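Local coordinates for conserved hypothetical protein (Pyrococcus furiosus, PDB 1YCY) that is of unknown function but has an Sm fold, assembles with copies of itself, and may bind RNA as family members do, at residues A[13-18]-A[34-39]; A[19-24]-A[39-44]. One frame throughout, in Å; residues are numbered along the deposited sequence.

Overall arrangement
The two contacts lie 9 Å apart, centre to centre, and differ in depth. Contact 1 is at the surface. It joins the turn after helix 6-14 to the end of strand 30-36, through a charged pair and the aliphatic part of a lysine. Contact 2 is core. It brings strands 18-23 and 40-48 together through aliphatic side chains alone. Strand 30-36 lies between those two strands in the sheet, and its end also pairs with and packs on strand 40-48, which links the sites. Residues 13-18 run directly into 19-24, and the ranges 34-39 and 39-44 share Glu39. The salt bridge thus lies at the surface, while the contact inside the bent sheet is purely aliphatic.

Contact 1: A[13-18]-A[34-39]; sequences EWKGHK and EDFDEE
Lys15 and Asp35 form a salt bridge, with Lys15 NZ 3.2 Å from Asp35 OD1. As a hydrogen bond the pair is weak. The two side chains lie alongside each other and point the same way, and OD1 is the carboxylate oxygen that does the touching. The site is at the surface, so solvent probably screens the charges.

The apolar part of Lys15 also packs. Its CG lies against the backbone of the strand, 3.4 Å from Glu34 O. The first torsion of Lys15 (chi1 -155°) sets CG anti to the backbone N. The chain then bends at chi3 (-59°), which brings CE to both Asp35 and Phe36, and NZ to Asp35. The lysine crosses the Phe36 side chain at about a right angle. Its CE meets the ring obliquely, 3.8 Å from Phe36 CE2.

Hydrogen bonds within the turn that holds Lys15 shape it: Trp14 O accepts the backbone N of His17 at 2.9 Å and, weakly, His17 ND1 at 3.2 Å. Lys15 is the first residue to leave the helical conformation. Gly16 takes a positive phi (111°) as the chain turns. Across from the turn, Glu34 and Asp35 sit opposite the single residue Leu42, forming a classic beta bulge.

The contact ties the end of helix 6-14 to the sheet. Gly16 and His17 make backbone bonds with Leu33 of strand 30-36, while Phe36 packs on Leu11 and Lys12 of the helix and on Ile41 of strand 40-48. Trp14 leads away from this contact and packs on Leu33 and on Ile67 and Leu69 of strand 64-69, and its NE1 is hydrogen-bonded to Gln56 OE1 of a neighbouring subunit.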
ATOM      1  N   GLU A  13     -37.480   7.377   8.219  1.00 62.77           N
ATOM      2  CA  GLU A  13     -38.056   6.040   8.069  1.00 64.19           C
ATOM      3  C   GLU A  13     -37.310   4.937   8.807  1.00 63.83           C
ATOM      4  O   GLU A  13     -37.921   3.967   9.227  1.00 63.78           O
ATOM      5  CB  GLU A  13     -38.120   5.642   6.588  1.00 65.77           C
ATOM      6  CG  GLU A  13     -39.051   6.490   5.715  1.00 68.01           C
ATOM      7  CD  GLU A  13     -38.802   6.285   4.214  1.00 69.05           C
ATOM      8  OE1 GLU A  13     -39.038   7.233   3.434  1.00 71.18           O
ATOM      9  OE2 GLU A  13     -38.363   5.179   3.814  1.00 72.03           O
ATOM     10  N   TRP A  14     -35.987   5.052   8.926  1.00 66.50           N
ATOM     11  CA  TRP A  14     -35.159   3.942   9.468  1.00 67.85           C
ATOM     12  C   TRP A  14     -34.884   4.080  10.955  1.00 65.72           C
ATOM     13  O   TRP A  14     -34.338   3.150  11.566  1.00 63.37           O
ATOM     14  CB  TRP A  14     -33.805   3.854   8.755  1.00 71.55           C
ATOM     15  CG  TRP A  14     -33.839   3.431   7.327  1.00 72.24           C
ATOM     16  CD1 TRP A  14     -34.919   3.386   6.504  1.00 72.27           C
ATOM     17  CD2 TRP A  14     -32.714   3.036   6.537  1.00 73.31           C
ATOM     18  NE1 TRP A  14     -34.546   2.966   5.257  1.00 72.63           N
ATOM     19  CE2 TRP A  14     -33.194   2.747   5.247  1.00 73.66           C
ATOM     20  CE3 TRP A  14     -31.345   2.895   6.798  1.00 72.78           C
ATOM     21  CZ2 TRP A  14     -32.350   2.324   4.208  1.00 73.00           C
ATOM     22  CZ3 TRP A  14     -30.509   2.464   5.769  1.00 72.54           C
ATOM     23  CH2 TRP A  14     -31.015   2.187   4.493  1.00 72.50           C
ATOM     24  N   LYS A  15     -35.226   5.245  11.523  1.00 64.49           N
ATOM     25  CA  LYS A  15     -35.071   5.486  12.964  1.00 63.40           C
ATOM     26  C   LYS A  15     -35.874   4.450  13.740  1.00 59.14           C
ATOM     27  O   LYS A  15     -37.059   4.229  13.479  1.00 57.93           O
ATOM     28  CB  LYS A  15     -35.514   6.900  13.358  1.00 64.12           C
ATOM     29  CG  LYS A  15     -34.832   7.396  14.629  1.00 66.57           C
ATOM     30  CD  LYS A  15     -35.463   8.670  15.186  1.00 67.39           C
ATOM     31  CE  LYS A  15     -35.430   9.832  14.183  1.00 68.87           C
ATOM     32  NZ  LYS A  15     -36.050  11.086  14.744  1.00 68.87           N
ATOM     33  N   GLY A  16     -35.210   3.799  14.673  1.00 55.63           N
ATOM     34  CA  GLY A  16     -35.802   2.709  15.395  1.00 54.96           C
ATOM     35  C   GLY A  16     -35.151   1.408  15.021  1.00 56.17           C
ATOM     36  O   GLY A  16     -35.009   0.517  15.866  1.00 56.74           O
ATOM     37  N   HIS A  17     -34.729   1.293  13.763  1.00 56.56           N
ATOM     38  CA  HIS A  17     -34.351   0.001  13.221  1.00 55.77           C
ATOM     39  C   HIS A  17     -32.868  -0.228  13.208  1.00 54.07           C
ATOM     40  O   HIS A  17     -32.067   0.709  13.122  1.00 53.31           O
ATOM     41  CB  HIS A  17     -34.921  -0.160  11.821  1.00 58.99           C
ATOM     42  CG  HIS A  17     -36.392   0.103  11.755  1.00 61.35           C
ATOM     43  ND1 HIS A  17     -36.914   1.336  11.415  1.00 62.45           N
ATOM     44  CD2 HIS A  17     -37.451  -0.688  12.042  1.00 61.30           C
ATOM     45  CE1 HIS A  17     -38.233   1.284  11.477  1.00 62.28           C
ATOM     46  NE2 HIS A  17     -38.584   0.066  11.853  1.00 62.62           N
ATOM     47  N   LYS A  18     -32.525  -1.509  13.317  1.00 53.56           N
ATOM     48  CA  LYS A  18     -31.174  -1.992  13.139  1.00 54.12           C
ATOM     49  C   LYS A  18     -30.667  -1.565  11.745  1.00 55.01           C
ATOM     50  O   LYS A  18     -31.430  -1.543  10.768  1.00 56.82           O
ATOM     51  CB  LYS A  18     -31.153  -3.515  13.288  1.00 54.70           C
ATOM     52  CG  LYS A  18     -29.806  -4.081  13.604  1.00 57.33           C
ATOM     53  CD  LYS A  18     -29.873  -5.560  13.984  1.00 57.87           C
ATOM     54  CE  LYS A  18     -28.450  -6.174  14.131  1.00 59.21           C
ATOM     55  NZ  LYS A  18     -28.391  -7.702  14.127  1.00 59.97           N
ATOM     56  N   GLU A  34     -30.529   5.143  16.497  1.00 58.52           N
ATOM     57  CA  GLU A  34     -31.183   5.956  17.534  1.00 60.45           C
ATOM     58  C   GLU A  34     -31.576   7.347  17.049  1.00 59.99           C
ATOM     59  O   GLU A  34     -32.725   7.742  17.216  1.00 62.33           O
ATOM     60  CB  GLU A  34     -30.315   6.071  18.777  1.00 62.14           C
ATOM     61  CG  GLU A  34     -30.837   7.089  19.779  1.00 64.64           C
ATOM     62  CD  GLU A  34     -30.198   6.955  21.145  1.00 67.48           C
ATOM     63  OE1 GLU A  34     -29.740   5.835  21.495  1.00 69.66           O
ATOM     64  OE2 GLU A  34     -30.166   7.976  21.872  1.00 68.01           O
ATOM     65  N   ASP A  35     -30.636   8.096  16.476  1.00 60.68           N
ATOM     66  CA  ASP A  35     -30.975   9.408  15.913  1.00 62.05           C
ATOM     67  C   ASP A  35     -29.941   9.915  14.923  1.00 60.98           C
ATOM     68  O   ASP A  35     -28.903   9.275  14.726  1.00 60.08           O
ATOM     69  CB  ASP A  35     -31.178  10.434  17.027  1.00 64.50           C
ATOM     70  CG  ASP A  35     -32.276  11.421  16.706  1.00 68.10           C
ATOM     71  OD1 ASP A  35     -33.076  11.122  15.796  1.00 70.74           O
ATOM     72  OD2 ASP A  35     -32.349  12.495  17.348  1.00 70.64           O
ATOM     73  N   PHE A  36     -30.224  11.060  14.302  1.00 59.50           N
ATOM     74  CA  PHE A  36     -29.359  11.594  13.267  1.00 62.14           C
ATOM     75  C   PHE A  36     -29.645  13.058  12.909  1.00 64.73           C
ATOM     76  O   PHE A  36     -30.694  13.605  13.258  1.00 63.81           O
ATOM     77  CB  PHE A  36     -29.577  10.776  12.001  1.00 63.31           C
ATOM     78  CG  PHE A  36     -30.933  10.990  11.382  1.00 63.06           C
ATOM     79  CD1 PHE A  36     -31.141  12.035  10.486  1.00 62.50           C
ATOM     80  CD2 PHE A  36     -31.996  10.168  11.713  1.00 62.53           C
ATOM     81  CE1 PHE A  36     -32.380  12.248   9.923  1.00 63.78           C
ATOM     82  CE2 PHE A  36     -33.246  10.374  11.158  1.00 63.26           C
ATOM     83  CZ  PHE A  36     -33.441  11.417  10.259  1.00 63.67           C
ATOM     84  N   ASP A  37     -28.729  13.662  12.148  1.00 67.40           N
ATOM     85  CA  ASP A  37     -28.978  14.967  11.504  1.00 68.94           C
ATOM     86  C   ASP A  37     -28.073  15.192  10.277  1.00 68.96           C
ATOM     87  O   ASP A  37     -27.537  14.232   9.698  1.00 68.52           O
ATOM     88  CB  ASP A  37     -28.810  16.102  12.511  1.00 71.17           C
ATOM     89  CG  ASP A  37     -27.376  16.250  12.989  1.00 73.43           C
ATOM     90  OD1 ASP A  37     -26.730  15.200  13.215  1.00 74.75           O
ATOM     91  OD2 ASP A  37     -26.902  17.406  13.149  1.00 74.63           O
ATOM     92  N   GLU A  38     -27.917  16.458   9.882  1.00 68.07           N
ATOM     93  CA  GLU A  38     -27.162  16.813   8.682  1.00 66.77           C
ATOM     94  C   GLU A  38     -25.680  16.439   8.761  1.00 65.47           C
ATOM     95  O   GLU A  38     -25.058  16.125   7.744  1.00 66.10           O
ATOM     96  CB  GLU A  38     -27.306  18.316   8.412  1.00 67.16           C
ATOM     97  N   GLU A  39     -25.121  16.468   9.965  1.00 63.96           N
ATOM     98  CA  GLU A  39     -23.699  16.196  10.163  1.00 62.31           C
ATOM     99  C   GLU A  39     -23.423  14.762  10.631  1.00 61.48           C
ATOM    100  O   GLU A  39     -22.467  14.147  10.155  1.00 62.50           O
ATOM    101  CB  GLU A  39     -23.103  17.197  11.158  1.00 61.95           C
TER

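Contact 2: A[19-24]-A[39-44]; sequences VAVSVG and EVILLK
Val21 meets Ile41 and Leu43 without any polar bond; the hydrogen bonds lie to the flanks, where Val19 O is bonded to Thr30 OG1 and Val40 N to Asp37 OD1. The contact itself is made of methyl groups.

The ends of Val21 and Ile41 meet head on, methyl to methyl. Val21 CG2 is 4.0 Å from Ile41 CD1. The same methyl serves Leu43 as well, with Val21 CG2 4.3 Å from Leu43 CD2. In Val21 the touching branch, CG2, is anti to the carbonyl carbon, while CG1 is anti to the backbone N (chi1 -173°). CD1 of Ile41 is anti to CA about the CB-CG1 bond (chi2 169°), which sends it out to the valine. All three touching side chains are buried.

Other strands complete the cluster. Val21 packs on Ile64 and Ile67 of strand 64-69, and Ile41 and Leu43 both pack on Ile59 of strand 51-60.

In the antiparallel sheet, strand 30-36 separates 18-23 from 40-48. The two strands therefore meet across the inside of the curve and not edge by edge. This closure of a small, strongly bent five-stranded sheet around an aliphatic core, with an N-terminal helix, is characteristic of the Sm fold.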
ATOM      1  N   VAL A  19     -29.394  -1.181  11.671  1.00 53.65           N
ATOM      2  CA  VAL A  19     -28.757  -0.811  10.413  1.00 50.70           C
ATOM      3  C   VAL A  19     -27.296  -1.173  10.486  1.00 49.95           C
ATOM      4  O   VAL A  19     -26.720  -1.168  11.572  1.00 49.25           O
ATOM      5  CB  VAL A  19     -28.884   0.696  10.113  1.00 49.20           C
ATOM      6  CG1 VAL A  19     -30.327   1.093  10.090  1.00 49.42           C
ATOM      7  CG2 VAL A  19     -28.120   1.538  11.137  1.00 49.27           C
ATOM      8  N   ALA A  20     -26.707  -1.509   9.331  1.00 51.15           N
ATOM      9  CA  ALA A  20     -25.236  -1.630   9.198  1.00 48.82           C
ATOM     10  C   ALA A  20     -24.682  -0.334   8.615  1.00 47.79           C
ATOM     11  O   ALA A  20     -25.338   0.326   7.799  1.00 42.51           O
ATOM     12  CB  ALA A  20     -24.866  -2.795   8.338  1.00 47.57           C
ATOM     13  N   VAL A  21     -23.491   0.049   9.079  1.00 50.36           N
ATOM     14  CA  VAL A  21     -22.784   1.216   8.537  1.00 51.56           C
ATOM     15  C   VAL A  21     -21.350   0.838   8.241  1.00 52.34           C
ATOM     16  O   VAL A  21     -20.684   0.201   9.069  1.00 51.14           O
ATOM     17  CB  VAL A  21     -22.771   2.429   9.497  1.00 51.89           C
ATOM     18  CG1 VAL A  21     -22.174   3.633   8.804  1.00 52.48           C
ATOM     19  CG2 VAL A  21     -24.182   2.778   9.989  1.00 53.31           C
ATOM     20  N   SER A  22     -20.894   1.233   7.052  1.00 54.04           N
ATOM     21  CA  SER A  22     -19.489   1.166   6.652  1.00 56.36           C
ATOM     22  C   SER A  22     -18.907   2.590   6.732  1.00 58.13           C
ATOM     23  O   SER A  22     -19.431   3.519   6.092  1.00 55.36           O
ATOM     24  CB  SER A  22     -19.384   0.626   5.215  1.00 58.06           C
ATOM     25  OG  SER A  22     -18.054   0.632   4.696  1.00 58.48           O
ATOM     26  N   VAL A  23     -17.849   2.750   7.543  1.00 60.39           N
ATOM     27  CA  VAL A  23     -17.099   4.022   7.690  1.00 61.69           C
ATOM     28  C   VAL A  23     -15.663   3.799   7.215  1.00 63.70           C
ATOM     29  O   VAL A  23     -15.019   2.844   7.659  1.00 66.14           O
ATOM     30  CB  VAL A  23     -17.053   4.484   9.161  1.00 59.51           C
ATOM     31  N   GLY A  24     -15.153   4.649   6.318  1.00 63.82           N
ATOM     32  CA  GLY A  24     -13.878   4.362   5.654  1.00 62.06           C
ATOM     33  C   GLY A  24     -13.983   3.165   4.710  1.00 62.80           C
ATOM     34  O   GLY A  24     -14.017   1.991   5.134  1.00 62.87           O
ATOM     35  N   GLU A  39     -25.121  16.468   9.965  1.00 63.96           N
ATOM     36  CA  GLU A  39     -23.699  16.196  10.163  1.00 62.31           C
ATOM     37  C   GLU A  39     -23.423  14.762  10.631  1.00 61.48           C
ATOM     38  O   GLU A  39     -22.467  14.147  10.155  1.00 62.50           O
ATOM     39  CB  GLU A  39     -23.103  17.197  11.158  1.00 61.95           C
ATOM     40  N   VAL A  40     -24.241  14.227  11.553  1.00 59.45           N
ATOM     41  CA  VAL A  40     -23.931  12.929  12.191  1.00 57.56           C
ATOM     42  C   VAL A  40     -25.094  11.954  12.349  1.00 54.48           C
ATOM     43  O   VAL A  40     -26.260  12.311  12.128  1.00 51.12           O
ATOM     44  CB  VAL A  40     -23.289  13.110  13.611  1.00 58.23           C
ATOM     45  CG1 VAL A  40     -21.967  13.867  13.520  1.00 58.91           C
ATOM     46  CG2 VAL A  40     -24.236  13.818  14.563  1.00 58.21           C
ATOM     47  N   ILE A  41     -24.745  10.712  12.728  1.00 51.89           N
ATOM     48  CA  ILE A  41     -25.728   9.735  13.186  1.00 51.87           C
ATOM     49  C   ILE A  41     -25.341   9.049  14.487  1.00 52.65           C
ATOM     50  O   ILE A  41     -24.172   8.701  14.729  1.00 51.29           O
ATOM     51  CB  ILE A  41     -26.092   8.645  12.132  1.00 51.36           C
ATOM     52  CG1 ILE A  41     -25.004   7.588  11.992  1.00 51.70           C
ATOM     53  CG2 ILE A  41     -26.442   9.293  10.787  1.00 50.87           C
ATOM     54  CD1 ILE A  41     -25.465   6.398  11.170  1.00 52.56           C
ATOM     55  N   LEU A  42     -26.362   8.847  15.313  1.00 52.61           N
ATOM     56  CA  LEU A  42     -26.197   8.274  16.614  1.00 51.89           C
ATOM     57  C   LEU A  42     -26.707   6.868  16.548  1.00 50.78           C
ATOM     58  O   LEU A  42     -27.852   6.648  16.197  1.00 52.04           O
ATOM     59  CB  LEU A  42     -26.996   9.083  17.636  1.00 52.71           C
ATOM     60  CG  LEU A  42     -27.097   8.525  19.073  1.00 52.80           C
ATOM     61  CD1 LEU A  42     -25.751   8.014  19.631  1.00 52.20           C
ATOM     62  CD2 LEU A  42     -27.707   9.599  19.972  1.00 52.06           C
ATOM     63  N   LEU A  43     -25.840   5.921  16.861  1.00 50.86           N
ATOM     64  CA  LEU A  43     -26.226   4.530  16.993  1.00 52.51           C
ATOM     65  C   LEU A  43     -26.309   4.136  18.460  1.00 54.32           C
ATOM     66  O   LEU A  43     -25.549   4.631  19.294  1.00 53.88           O
ATOM     67  CB  LEU A  43     -25.225   3.608  16.284  1.00 53.53           C
ATOM     68  CG  LEU A  43     -25.558   3.164  14.860  1.00 53.37           C
ATOM     69  CD1 LEU A  43     -26.011   4.370  14.020  1.00 52.95           C
ATOM     70  CD2 LEU A  43     -24.341   2.404  14.246  1.00 52.22           C
ATOM     71  N   LYS A  44     -27.235   3.218  18.739  1.00 56.96           N
ATOM     72  CA  LYS A  44     -27.512   2.687  20.064  1.00 57.00           C
ATOM     73  C   LYS A  44     -27.266   1.180  20.004  1.00 57.58           C
ATOM     74  O   LYS A  44     -27.538   0.552  18.994  1.00 58.16           O
ATOM     75  CB  LYS A  44     -28.978   3.010  20.433  1.00 57.78           C
ATOM     76  CG  LYS A  44     -29.492   2.515  21.817  1.00 58.55           C
ATOM     77  CD  LYS A  44     -31.013   2.775  22.015  1.00 58.40           C
TER